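Local coordinates for cyclic nucleotide-binding protein (PDB 5D1I) that is of unknown function but has a cyclic nucleotide-binding domain of the cupin clan and may act in DNA-binding transcription regulation, at residues D58-I63 against G87-E92. Numbering follows the deposited sequence.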
loop_
_atom_site.group_PDB
_atom_site.type_symbol
_atom_site.label_atom_id
_atom_site.label_comp_id
_atom_site.label_asym_id
_atom_site.label_seq_id
_atom_site.Cartn_x
_atom_site.Cartn_y
_atom_site.Cartn_z
ATOM N N ASP A 58 -16.342 -2.633 3.835
ATOM C CA ASP A 58 -15.948 -3.877 4.493
ATOM C C ASP A 58 -14.920 -4.647 3.674
ATOM O O ASP A 58 -14.667 -5.827 3.923
ATOM C CB ASP A 58 -17.172 -4.761 4.757
ATOM C CG ASP A 58 -17.920 -5.138 3.485
ATOM O OD1 ASP A 58 -17.432 -4.840 2.373
ATOM O OD2 ASP A 58 -19.006 -5.747 3.598
ATOM N N CYS A 59 -14.335 -3.980 2.687
ATOM C CA CYS A 59 -13.379 -4.642 1.813
ATOM C C CYS A 59 -12.479 -3.638 1.128
ATOM O O CYS A 59 -12.816 -2.459 1.021
ATOM C CB CYS A 59 -14.102 -5.486 0.764
ATOM S SG CYS A 59 -15.037 -4.511 -0.437
ATOM N N ALA A 60 -11.338 -4.125 0.655
ATOM C CA ALA A 60 -10.391 -3.307 -0.080
ATOM C C ALA A 60 -10.282 -3.798 -1.511
ATOM O O ALA A 60 -10.460 -4.986 -1.788
ATOM C CB ALA A 60 -9.025 -3.326 0.596
ATOM N N TYR A 61 -9.996 -2.872 -2.415
ATOM C CA TYR A 61 -9.799 -3.194 -3.819
ATOM C C TYR A 61 -8.382 -2.838 -4.227
ATOM O O TYR A 61 -7.913 -1.738 -3.951
ATOM C CB TYR A 61 -10.793 -2.436 -4.703
ATOM C CG TYR A 61 -12.247 -2.729 -4.416
ATOM C CD1 TYR A 61 -12.905 -3.765 -5.067
ATOM C CD2 TYR A 61 -12.969 -1.962 -3.508
ATOM C CE1 TYR A 61 -14.232 -4.040 -4.815
ATOM C CE2 TYR A 61 -14.303 -2.229 -3.252
ATOM C CZ TYR A 61 -14.927 -3.270 -3.908
ATOM O OH TYR A 61 -16.253 -3.546 -3.665
ATOM N N ILE A 62 -7.703 -3.764 -4.894
ATOM C CA ILE A 62 -6.380 -3.481 -5.425
ATOM C C ILE A 62 -6.456 -3.542 -6.938
ATOM O O ILE A 62 -6.952 -4.519 -7.500
ATOM C CB ILE A 62 -5.311 -4.473 -4.907
ATOM C CG1 ILE A 62 -5.169 -4.379 -3.383
ATOM C CG2 ILE A 62 -3.974 -4.199 -5.560
ATOM C CD1 ILE A 62 -6.107 -5.283 -2.610
ATOM N N ILE A 63 -5.987 -2.489 -7.597
ATOM C CA ILE A 63 -6.021 -2.434 -9.053
ATOM C C ILE A 63 -4.914 -3.284 -9.656
ATOM O O ILE A 63 -3.751 -3.161 -9.274
ATOM C CB ILE A 63 -5.882 -0.994 -9.572
ATOM C CG1 ILE A 63 -7.001 -0.115 -9.018
ATOM C CG2 ILE A 63 -5.899 -0.971 -11.099
ATOM C CD1 ILE A 63 -6.895 1.336 -9.446
ATOM N N GLY A 87 -1.599 -1.380 -8.807
ATOM C CA GLY A 87 -0.930 -1.347 -7.523
ATOM C C GLY A 87 -1.646 -0.529 -6.468
ATOM O O GLY A 87 -1.416 -0.722 -5.276
ATOM N N ALA A 88 -2.511 0.388 -6.890
ATOM C CA ALA A 88 -3.223 1.226 -5.929
ATOM C C ALA A 88 -4.210 0.385 -5.142
ATOM O O ALA A 88 -4.837 -0.520 -5.690
ATOM C CB ALA A 88 -3.944 2.380 -6.634
ATOM N N ILE A 89 -4.339 0.674 -3.853
ATOM C CA ILE A 89 -5.330 -0.002 -3.037
ATOM C C ILE A 89 -6.360 1.002 -2.535
ATOM O O ILE A 89 -6.019 2.115 -2.120
ATOM C CB ILE A 89 -4.689 -0.756 -1.844
ATOM C CG1 ILE A 89 -5.762 -1.495 -1.047
ATOM C CG2 ILE A 89 -3.911 0.190 -0.934
ATOM C CD1 ILE A 89 -5.198 -2.479 -0.051
ATOM N N LEU A 90 -7.625 0.612 -2.610
ATOM C CA LEU A 90 -8.710 1.446 -2.128
ATOM C C LEU A 90 -9.417 0.758 -0.963
ATOM O O LEU A 90 -9.883 -0.371 -1.097
ATOM C CB LEU A 90 -9.700 1.738 -3.255
ATOM C CG LEU A 90 -9.120 2.316 -4.547
ATOM C CD1 LEU A 90 -10.223 2.511 -5.578
ATOM C CD2 LEU A 90 -8.398 3.628 -4.269
ATOM N N GLY A 91 -9.492 1.439 0.173
ATOM C CA GLY A 91 -10.173 0.905 1.339
ATOM C C GLY A 91 -9.323 -0.016 2.195
ATOM O O GLY A 91 -9.854 -0.901 2.866
ATOM N N GLU A 92 -8.009 0.189 2.188
ATOM C CA GLU A 92 -7.112 -0.636 2.997
ATOM C C GLU A 92 -7.481 -0.584 4.477
ATOM O O GLU A 92 -7.414 -1.595 5.176
ATOM C CB GLU A 92 -5.657 -0.196 2.822
ATOM C CG GLU A 92 -4.651 -1.144 3.472
ATOM C CD GLU A 92 -3.239 -0.602 3.430
ATOM O OE1 GLU A 92 -3.055 0.585 3.756
ATOM O OE2 GLU A 92 -2.313 -1.354 3.070
#
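Y61 and L90 form an antiparallel hydrogen-bonded pair, with Y61 N giving to L90 O (2.8 Å) and L90 N to Y61 O (2.7 Å). Two more backbone bonds carry the pairing past the short strand 89-90. I63 N meets A88 O at 3.0 Å, and G87 N gives an almost straight bond to I63 O (2.8 Å, 176° at the hydrogen). I62 and I89 make the non-hydrogen-bonded pair. Their side chains lie alongside each other, with I62 CG1 3.8 Å from I89 CG1. The I89 chain is extended, CG1 anti to the backbone N (chi1 -178°), and its CD1 also reaches A60 CB at 4.0 Å. The two segments are part of the antiparallel beta barrel of the cyclic nucleotide-binding domain. Strand 56-63 also pairs with strand 111-117, through backbone bonds of A60 with I116 and I62 with I114. Helix 11-18 packs on I62 through I17 and L18. Y61 and L90 turn to the other face of the sheet, where the tyrosine packs on L50, F51 and V113. At G91 phi is positive (84°), and a CB there would run into C59 O and the carbonyl O of L90. G91 N is hydrogen-bonded to OE1 of E25 of the second subunit.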